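Local coordinates for mobilization protein A (Pseudomonas aeruginosa, PDB 2NS6), which nicks one DNA strand at the origin of transfer of a mobilizable plasmid, working as the metal-dependent relaxase of the relaxosome during conjugation, at residues G15-A18 with R19-A22; E81-L84 with D85-K88; K162-L165 with E166-E170. All blocks are in the same frame, centred on the assembly; numbering follows the deposited sequence.

Overall arrangement
Following the chain from the N terminus, the three contacts come in series, without nesting or crossing, and each spans one continuous piece of backbone around the start of a helix. Contact 1 ends the loop after strand 5-10 and opens helix 18-26, which packs against helix 53-63 and strands 71-77 and 117-124. Contact 2 ends the loop after strand 71-77 and opens helix 84-99, beside strand 38-44 and the end of the chain. Contact 3 forms the first turns of helix 164-181, against strands 5-10 and 71-77 and helix 84-99. Their centres lie 24 to 28 Å apart around the five-stranded antiparallel sheet.

Contact 1. Residues G15-A18 with R19-A22; sequences GQSA and RAKA
Ser17 and Ala20 meet at the N-cap of helix 18-26. Ala20 N donates to Ser17 OG over 3.2 Å, and the N-H...O angle of 169° makes this capping bond nearly straight. The hydroxyl is carried there by chi1 of 166°, which sets OG opposite the backbone N and beside the carbonyl carbon, so that it leans over the first turn. The methyl group of Ala20 lies alongside, its CB 3.6 Å from Ser17 OG. Behind the cap the main chain takes up helical pairing: Lys21 N reaches Ser17 O at 2.9 Å, and Ala22 N reaches Ala18 O at 2.8 Å.

One step outward, Asp61 of helix 53-63 probably helps position this end. Its carboxylate is hydrogen-bonded to Ser17 OG and to the backbone N of both Ala18 and Arg19, so an acidic group sits at the helix N terminus, where the helix dipole would probably favour its charge. Arg19 leads away to salt bridges with Asp23 and Asp58, while Lys21 pairs with Glu73, about 5 Å from the side chain of Tyr24, probably the tyrosine that forms the covalent DNA intermediate. The Lys21 chain is bent at chi2 and chi3, while its CB stays 3.6 Å from Ser17 O.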
ATOM      1  N   GLY A  15      18.558  -3.725   1.009  1.00 37.92           N
ATOM      2  CA  GLY A  15      18.126  -5.107   0.913  1.00 35.09           C
ATOM      3  C   GLY A  15      16.672  -5.251   1.309  1.00 34.32           C
ATOM      4  O   GLY A  15      16.341  -5.996   2.238  1.00 36.05           O
ATOM      5  N   GLN A  16      15.804  -4.532   0.600  1.00 31.47           N
ATOM      6  CA  GLN A  16      14.372  -4.562   0.864  1.00 29.77           C
ATOM      7  C   GLN A  16      13.676  -5.626   0.017  1.00 28.00           C
ATOM      8  O   GLN A  16      13.907  -5.722  -1.191  1.00 28.98           O
ATOM      9  CB  GLN A  16      13.763  -3.185   0.586  1.00 28.32           C
ATOM     10  N   SER A  17      12.841  -6.434   0.667  1.00 25.09           N
ATOM     11  CA  SER A  17      12.088  -7.489  -0.008  1.00 21.80           C
ATOM     12  C   SER A  17      10.594  -7.267   0.174  1.00 20.72           C
ATOM     13  O   SER A  17      10.082  -7.336   1.286  1.00 18.40           O
ATOM     14  CB  SER A  17      12.441  -8.861   0.551  1.00 18.67           C
ATOM     15  OG  SER A  17      11.492  -9.824   0.118  1.00 19.67           O
ATOM     16  N   ALA A  18       9.904  -7.019  -0.930  1.00 18.82           N
ATOM     17  CA  ALA A  18       8.474  -6.782  -0.898  1.00 17.69           C
ATOM     18  C   ALA A  18       7.742  -7.943  -0.244  1.00 17.63           C
ATOM     19  O   ALA A  18       6.886  -7.738   0.609  1.00 18.16           O
ATOM     20  CB  ALA A  18       7.958  -6.560  -2.306  1.00 15.94           C
ATOM     21  N   ARG A  19       8.080  -9.164  -0.644  1.00 17.29           N
ATOM     22  CA  ARG A  19       7.429 -10.339  -0.083  1.00 17.22           C
ATOM     23  C   ARG A  19       7.598 -10.396   1.425  1.00 17.49           C
ATOM     24  O   ARG A  19       6.634 -10.627   2.151  1.00 16.47           O
ATOM     25  CB  ARG A  19       7.972 -11.625  -0.717  1.00 17.05           C
ATOM     26  CG  ARG A  19       7.371 -12.915  -0.129  1.00 17.76           C
ATOM     27  CD  ARG A  19       5.844 -12.920  -0.176  1.00 17.70           C
ATOM     28  NE  ARG A  19       5.275 -13.921   0.729  1.00 17.90           N
ATOM     29  CZ  ARG A  19       5.305 -15.234   0.518  1.00 19.18           C
ATOM     30  NH1 ARG A  19       5.868 -15.726  -0.578  1.00 17.71           N
ATOM     31  NH2 ARG A  19       4.785 -16.058   1.413  1.00 16.58           N
ATOM     32  N   ALA A  20       8.819 -10.183   1.901  1.00 18.00           N
ATOM     33  CA  ALA A  20       9.072 -10.219   3.341  1.00 18.52           C
ATOM     34  C   ALA A  20       8.257  -9.134   4.045  1.00 18.68           C
ATOM     35  O   ALA A  20       7.641  -9.389   5.078  1.00 19.30           O
ATOM     36  CB  ALA A  20      10.568 -10.033   3.618  1.00 17.21           C
ATOM     37  N   LYS A  21       8.244  -7.928   3.483  1.00 17.25           N
ATOM     38  CA  LYS A  21       7.485  -6.832   4.080  1.00 17.40           C
ATOM     39  C   LYS A  21       5.983  -7.136   4.132  1.00 16.73           C
ATOM     40  O   LYS A  21       5.332  -6.905   5.155  1.00 16.89           O
ATOM     41  CB  LYS A  21       7.741  -5.533   3.306  1.00 18.68           C
ATOM     42  CG  LYS A  21       6.840  -4.371   3.710  1.00 21.33           C
ATOM     43  CD  LYS A  21       7.098  -3.911   5.134  1.00 23.95           C
ATOM     44  CE  LYS A  21       8.430  -3.183   5.226  1.00 26.69           C
ATOM     45  NZ  LYS A  21       8.663  -2.600   6.576  1.00 30.98           N
ATOM     46  N   ALA A  22       5.430  -7.658   3.038  1.00 15.07           N
ATOM     47  CA  ALA A  22       4.004  -7.993   3.004  1.00 15.55           C
ATOM     48  C   ALA A  22       3.664  -9.063   4.046  1.00 14.95           C
ATOM     49  O   ALA A  22       2.673  -8.945   4.774  1.00 11.04           O
ATOM     50  CB  ALA A  22       3.604  -8.474   1.605  1.00 17.45           C
TER

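Contact 2. Residues E81-L84 with D85-K88; sequences ELTL and DQQK
Thr83 O accepts the backbone N-H of Gln87 at 2.8 Å, with an N-H...O angle of 146°. The same residue is the N-cap of helix 84-99: Gln86 N donates to Thr83 OG1 over 3.2 Å, at a straighter 162°. Chi1 of 68° wedges that hydroxyl between the backbone N and the carbonyl carbon of its own residue, which turns it toward the first turn and leaves CG2 beside the backbone N. The next helical bond runs from Lys88 N to Leu84 O, also 2.8 Å long.

Around the cap, Gln86 points back toward the loop, its chain extended beyond CG, and CG passes over the capping hydroxyl, 3.4 Å from Thr83 OG1. The aliphatic packing lies apart from this. Leu82 meets Gln86 nearly at right angles, with Leu82 CG 3.7 Å from Gln86 CB, while Leu82 CB rests 3.8 Å from Gln87 CG on another flank. On the far side of the turn, Lys88 stretches out fully and lays its methylenes obliquely against Leu84, CE coming within 3.6 Å of Leu84 CG. Beyond the turn, Leu180 and Ala183 adjoin Leu82, and Leu39 of strand 38-44 adjoins Leu84, so the helix start sits between the C-terminal part of the chain and an outermost strand of the sheet.

The Gln86 N-H comes too early in the helix to have a carbonyl of a preceding turn, and Thr83 OG1 supplies the acceptor instead, whereas Thr83 O begins the regular helical pairing at Gln87; the leucine contacts beside them are apolar packing.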
ATOM      1  N   GLU A  81      -9.954   6.916  19.445  1.00 20.97           N
ATOM      2  CA  GLU A  81     -11.368   7.048  19.794  1.00 21.72           C
ATOM      3  C   GLU A  81     -12.259   6.243  18.853  1.00 21.84           C
ATOM      4  O   GLU A  81     -13.317   5.757  19.246  1.00 20.00           O
ATOM      5  CB  GLU A  81     -11.799   8.518  19.735  1.00 24.73           C
ATOM      6  CG  GLU A  81     -10.898   9.502  20.482  1.00 28.32           C
ATOM      7  CD  GLU A  81     -10.061  10.362  19.541  1.00 31.64           C
ATOM      8  OE1 GLU A  81      -9.209   9.806  18.809  1.00 32.44           O
ATOM      9  OE2 GLU A  81     -10.260  11.598  19.522  1.00 32.68           O
ATOM     10  N   LEU A  82     -11.826   6.124  17.601  1.00 22.06           N
ATOM     11  CA  LEU A  82     -12.579   5.405  16.579  1.00 21.52           C
ATOM     12  C   LEU A  82     -12.704   3.911  16.882  1.00 20.38           C
ATOM     13  O   LEU A  82     -11.820   3.317  17.491  1.00 20.31           O
ATOM     14  CB  LEU A  82     -11.911   5.621  15.209  1.00 20.34           C
ATOM     15  CG  LEU A  82     -12.543   6.572  14.176  1.00 21.44           C
ATOM     16  CD1 LEU A  82     -13.149   7.793  14.833  1.00 20.21           C
ATOM     17  CD2 LEU A  82     -11.484   6.971  13.151  1.00 16.19           C
ATOM     18  N   THR A  83     -13.818   3.309  16.480  1.00 20.11           N
ATOM     19  CA  THR A  83     -14.001   1.882  16.698  1.00 19.32           C
ATOM     20  C   THR A  83     -13.205   1.183  15.609  1.00 19.58           C
ATOM     21  O   THR A  83     -12.763   1.819  14.652  1.00 19.05           O
ATOM     22  CB  THR A  83     -15.478   1.455  16.566  1.00 21.21           C
ATOM     23  OG1 THR A  83     -15.901   1.602  15.202  1.00 18.77           O
ATOM     24  CG2 THR A  83     -16.362   2.308  17.467  1.00 20.28           C
ATOM     25  N   LEU A  84     -13.026  -0.124  15.747  1.00 20.58           N
ATOM     26  CA  LEU A  84     -12.272  -0.877  14.759  1.00 21.39           C
ATOM     27  C   LEU A  84     -12.902  -0.758  13.369  1.00 22.04           C
ATOM     28  O   LEU A  84     -12.192  -0.548  12.382  1.00 22.74           O
ATOM     29  CB  LEU A  84     -12.160  -2.344  15.182  1.00 21.28           C
ATOM     30  CG  LEU A  84     -11.537  -3.291  14.152  1.00 22.71           C
ATOM     31  CD1 LEU A  84     -10.152  -2.789  13.763  1.00 22.35           C
ATOM     32  CD2 LEU A  84     -11.464  -4.698  14.718  1.00 22.41           C
ATOM     33  N   ASP A  85     -14.224  -0.881  13.281  1.00 21.23           N
ATOM     34  CA  ASP A  85     -14.892  -0.762  11.985  1.00 21.48           C
ATOM     35  C   ASP A  85     -14.637   0.615  11.379  1.00 20.52           C
ATOM     36  O   ASP A  85     -14.408   0.743  10.174  1.00 19.66           O
ATOM     37  CB  ASP A  85     -16.402  -0.983  12.119  1.00 23.95           C
ATOM     38  CG  ASP A  85     -16.752  -2.404  12.502  1.00 27.80           C
ATOM     39  OD1 ASP A  85     -15.899  -3.301  12.310  1.00 27.85           O
ATOM     40  OD2 ASP A  85     -17.887  -2.629  12.990  1.00 32.36           O
ATOM     41  N   GLN A  86     -14.693   1.645  12.218  1.00 17.66           N
ATOM     42  CA  GLN A  86     -14.446   3.004  11.761  1.00 18.08           C
ATOM     43  C   GLN A  86     -12.980   3.154  11.332  1.00 17.30           C
ATOM     44  O   GLN A  86     -12.678   3.872  10.380  1.00 17.32           O
ATOM     45  CB  GLN A  86     -14.815   4.010  12.865  1.00 19.14           C
ATOM     46  CG  GLN A  86     -16.342   4.165  13.043  1.00 22.32           C
ATOM     47  CD  GLN A  86     -16.750   4.934  14.298  1.00 24.50           C
ATOM     48  OE1 GLN A  86     -17.920   5.304  14.453  1.00 27.49           O
ATOM     49  NE2 GLN A  86     -15.797   5.167  15.202  1.00 19.40           N
ATOM     50  N   GLN A  87     -12.073   2.463  12.017  1.00 15.13           N
ATOM     51  CA  GLN A  87     -10.670   2.537  11.648  1.00 15.27           C
ATOM     52  C   GLN A  87     -10.476   1.818  10.309  1.00 15.63           C
ATOM     53  O   GLN A  87      -9.734   2.293   9.442  1.00 13.95           O
ATOM     54  CB  GLN A  87      -9.799   1.914  12.739  1.00 15.30           C
ATOM     55  CG  GLN A  87      -9.741   2.763  14.007  1.00 17.56           C
ATOM     56  CD  GLN A  87      -8.963   2.111  15.133  1.00 16.71           C
ATOM     57  OE1 GLN A  87      -8.737   2.720  16.175  1.00 19.85           O
ATOM     58  NE2 GLN A  87      -8.553   0.871  14.929  1.00 15.34           N
ATOM     59  N   LYS A  88     -11.154   0.684  10.138  1.00 15.00           N
ATOM     60  CA  LYS A  88     -11.066  -0.069   8.887  1.00 17.30           C
ATOM     61  C   LYS A  88     -11.553   0.765   7.706  1.00 16.43           C
ATOM     62  O   LYS A  88     -10.897   0.816   6.673  1.00 17.61           O
ATOM     63  CB  LYS A  88     -11.901  -1.351   8.954  1.00 17.00           C
ATOM     64  CG  LYS A  88     -11.381  -2.402   9.917  1.00 19.05           C
ATOM     65  CD  LYS A  88     -12.318  -3.599   9.940  1.00 18.06           C
ATOM     66  CE  LYS A  88     -11.809  -4.662  10.881  1.00 19.62           C
ATOM     67  NZ  LYS A  88     -12.620  -5.903  10.815  1.00 20.51           N
TER

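Contact 3. Residues K162-L165 with E166-E170; sequences KAWL and EQTRE
Thr168 reaches back one turn to Trp164 in an i to i+4 pairing on the opening turns of helix 164-181. Its OG1 makes the main contact, standing 3.0 Å above the indole plane, over the centre. CB stands above the six-membered ring, 4.2 Å from the centroid and 8° off the normal, a CH-pi contact by position only, since its hydrogen points across that line. Chi1 of -59° places OG1 beside the backbone N of Thr168, from where the hydroxyl donates to Trp164 O at 2.6 Å. Thr168 N donates to the same oxygen over 2.8 Å, from the opposite face of the carbonyl plane. The hydroxyl bond fixes the rotation of that group and holds OG1 over the ring. Trp164 has CG opposite its backbone N (chi1 -174°), swinging the indole under Thr168 with a face toward the hydroxyl, and Ala7, Lys72 and Val74 of the sheet adjoin it.

On another face, Leu165 and Arg169 repeat the spacing. The arginine is extended from CG to NE, and Leu165 CD1 lies over one guanidinium face, off-centre and 3.5 Å above its plane. Arg169 NE is taken up by Leu5 O, while NH1 forms a salt bridge with Glu166 OE1, though its hydrogen bond is bent and weak. Gln167 NE2 approaches Ala163 CB at 3.4 Å.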
ATOM      1  N   LYS A 162       8.350  16.403  -4.409  1.00 27.12           N
ATOM      2  CA  LYS A 162       8.789  16.822  -3.085  1.00 26.69           C
ATOM      3  C   LYS A 162       7.617  17.219  -2.202  1.00 25.63           C
ATOM      4  O   LYS A 162       7.618  16.965  -0.995  1.00 27.25           O
ATOM      5  CB  LYS A 162       9.755  17.991  -3.212  1.00 28.02           C
ATOM      6  N   ALA A 163       6.617  17.841  -2.813  1.00 23.85           N
ATOM      7  CA  ALA A 163       5.430  18.279  -2.091  1.00 22.56           C
ATOM      8  C   ALA A 163       4.530  17.116  -1.706  1.00 21.65           C
ATOM      9  O   ALA A 163       3.624  17.277  -0.889  1.00 21.36           O
ATOM     10  CB  ALA A 163       4.643  19.276  -2.949  1.00 22.42           C
ATOM     11  N   TRP A 164       4.776  15.942  -2.284  1.00 20.81           N
ATOM     12  CA  TRP A 164       3.927  14.785  -2.004  1.00 20.33           C
ATOM     13  C   TRP A 164       3.781  14.420  -0.525  1.00 19.37           C
ATOM     14  O   TRP A 164       2.683  14.114  -0.069  1.00 20.10           O
ATOM     15  CB  TRP A 164       4.424  13.559  -2.769  1.00 20.23           C
ATOM     16  CG  TRP A 164       3.498  12.382  -2.629  1.00 19.31           C
ATOM     17  CD1 TRP A 164       2.354  12.148  -3.333  1.00 19.34           C
ATOM     18  CD2 TRP A 164       3.622  11.307  -1.693  1.00 19.29           C
ATOM     19  NE1 TRP A 164       1.755  10.991  -2.892  1.00 17.37           N
ATOM     20  CE2 TRP A 164       2.512  10.455  -1.884  1.00 18.61           C
ATOM     21  CE3 TRP A 164       4.560  10.987  -0.701  1.00 20.28           C
ATOM     22  CZ2 TRP A 164       2.318   9.294  -1.128  1.00 18.82           C
ATOM     23  CZ3 TRP A 164       4.365   9.832   0.052  1.00 22.94           C
ATOM     24  CH2 TRP A 164       3.250   9.001  -0.167  1.00 20.06           C
ATOM     25  N   LEU A 165       4.882  14.447   0.219  1.00 21.06           N
ATOM     26  CA  LEU A 165       4.850  14.089   1.633  1.00 22.24           C
ATOM     27  C   LEU A 165       3.888  14.941   2.459  1.00 23.33           C
ATOM     28  O   LEU A 165       3.011  14.406   3.135  1.00 23.44           O
ATOM     29  CB  LEU A 165       6.258  14.158   2.227  1.00 23.10           C
ATOM     30  CG  LEU A 165       6.366  13.941   3.744  1.00 23.85           C
ATOM     31  CD1 LEU A 165       5.634  12.672   4.141  1.00 23.63           C
ATOM     32  CD2 LEU A 165       7.835  13.876   4.157  1.00 23.44           C
ATOM     33  N   GLU A 166       4.036  16.262   2.399  1.00 23.74           N
ATOM     34  CA  GLU A 166       3.154  17.134   3.166  1.00 24.98           C
ATOM     35  C   GLU A 166       1.728  17.107   2.614  1.00 25.52           C
ATOM     36  O   GLU A 166       0.759  17.154   3.372  1.00 24.07           O
ATOM     37  CB  GLU A 166       3.721  18.556   3.193  1.00 25.18           C
ATOM     38  CG  GLU A 166       5.052  18.619   3.935  1.00 24.25           C
ATOM     39  CD  GLU A 166       4.906  18.297   5.420  1.00 26.35           C
ATOM     40  OE1 GLU A 166       5.884  17.813   6.031  1.00 25.82           O
ATOM     41  OE2 GLU A 166       3.813  18.537   5.982  1.00 26.06           O
ATOM     42  N   GLN A 167       1.603  17.020   1.294  1.00 25.72           N
ATOM     43  CA  GLN A 167       0.290  16.947   0.670  1.00 25.53           C
ATOM     44  C   GLN A 167      -0.425  15.689   1.157  1.00 24.60           C
ATOM     45  O   GLN A 167      -1.639  15.684   1.343  1.00 25.04           O
ATOM     46  CB  GLN A 167       0.424  16.893  -0.852  1.00 27.17           C
ATOM     47  CG  GLN A 167       0.274  18.235  -1.554  1.00 30.38           C
ATOM     48  CD  GLN A 167       0.759  18.191  -2.994  1.00 31.62           C
ATOM     49  OE1 GLN A 167       0.627  17.167  -3.679  1.00 30.45           O
ATOM     50  NE2 GLN A 167       1.316  19.307  -3.468  1.00 31.64           N
ATOM     51  N   THR A 168       0.329  14.618   1.361  1.00 23.05           N
ATOM     52  CA  THR A 168      -0.269  13.371   1.818  1.00 21.78           C
ATOM     53  C   THR A 168      -0.678  13.533   3.279  1.00 21.73           C
ATOM     54  O   THR A 168      -1.746  13.081   3.697  1.00 20.66           O
ATOM     55  CB  THR A 168       0.723  12.206   1.621  1.00 22.30           C
ATOM     56  OG1 THR A 168       1.061  12.118   0.225  1.00 20.20           O
ATOM     57  CG2 THR A 168       0.105  10.882   2.058  1.00 19.28           C
ATOM     58  N   ARG A 169       0.165  14.212   4.046  1.00 22.74           N
ATOM     59  CA  ARG A 169      -0.117  14.471   5.453  1.00 23.24           C
ATOM     60  C   ARG A 169      -1.369  15.325   5.589  1.00 23.45           C
ATOM     61  O   ARG A 169      -2.204  15.074   6.454  1.00 23.41           O
ATOM     62  CB  ARG A 169       1.083  15.165   6.095  1.00 23.21           C
ATOM     63  CG  ARG A 169       2.216  14.208   6.354  1.00 20.88           C
ATOM     64  CD  ARG A 169       3.459  14.907   6.834  1.00 20.78           C
ATOM     65  NE  ARG A 169       4.446  13.934   7.270  1.00 20.03           N
ATOM     66  CZ  ARG A 169       5.681  14.233   7.656  1.00 22.11           C
ATOM     67  NH1 ARG A 169       6.091  15.494   7.656  1.00 23.40           N
ATOM     68  NH2 ARG A 169       6.504  13.265   8.045  1.00 23.80           N
ATOM     69  N   GLU A 170      -1.513  16.328   4.726  1.00 25.85           N
ATOM     70  CA  GLU A 170      -2.694  17.182   4.778  1.00 26.47           C
ATOM     71  C   GLU A 170      -3.916  16.367   4.378  1.00 26.81           C
ATOM     72  O   GLU A 170      -5.012  16.564   4.905  1.00 27.24           O
ATOM     73  CB  GLU A 170      -2.549  18.367   3.825  1.00 29.75           C
ATOM     74  CG  GLU A 170      -3.728  19.329   3.888  1.00 35.19           C
ATOM     75  CD  GLU A 170      -3.640  20.439   2.863  1.00 37.65           C
ATOM     76  OE1 GLU A 170      -4.507  21.340   2.893  1.00 39.44           O
ATOM     77  OE2 GLU A 170      -2.711  20.412   2.025  1.00 40.93           O
TER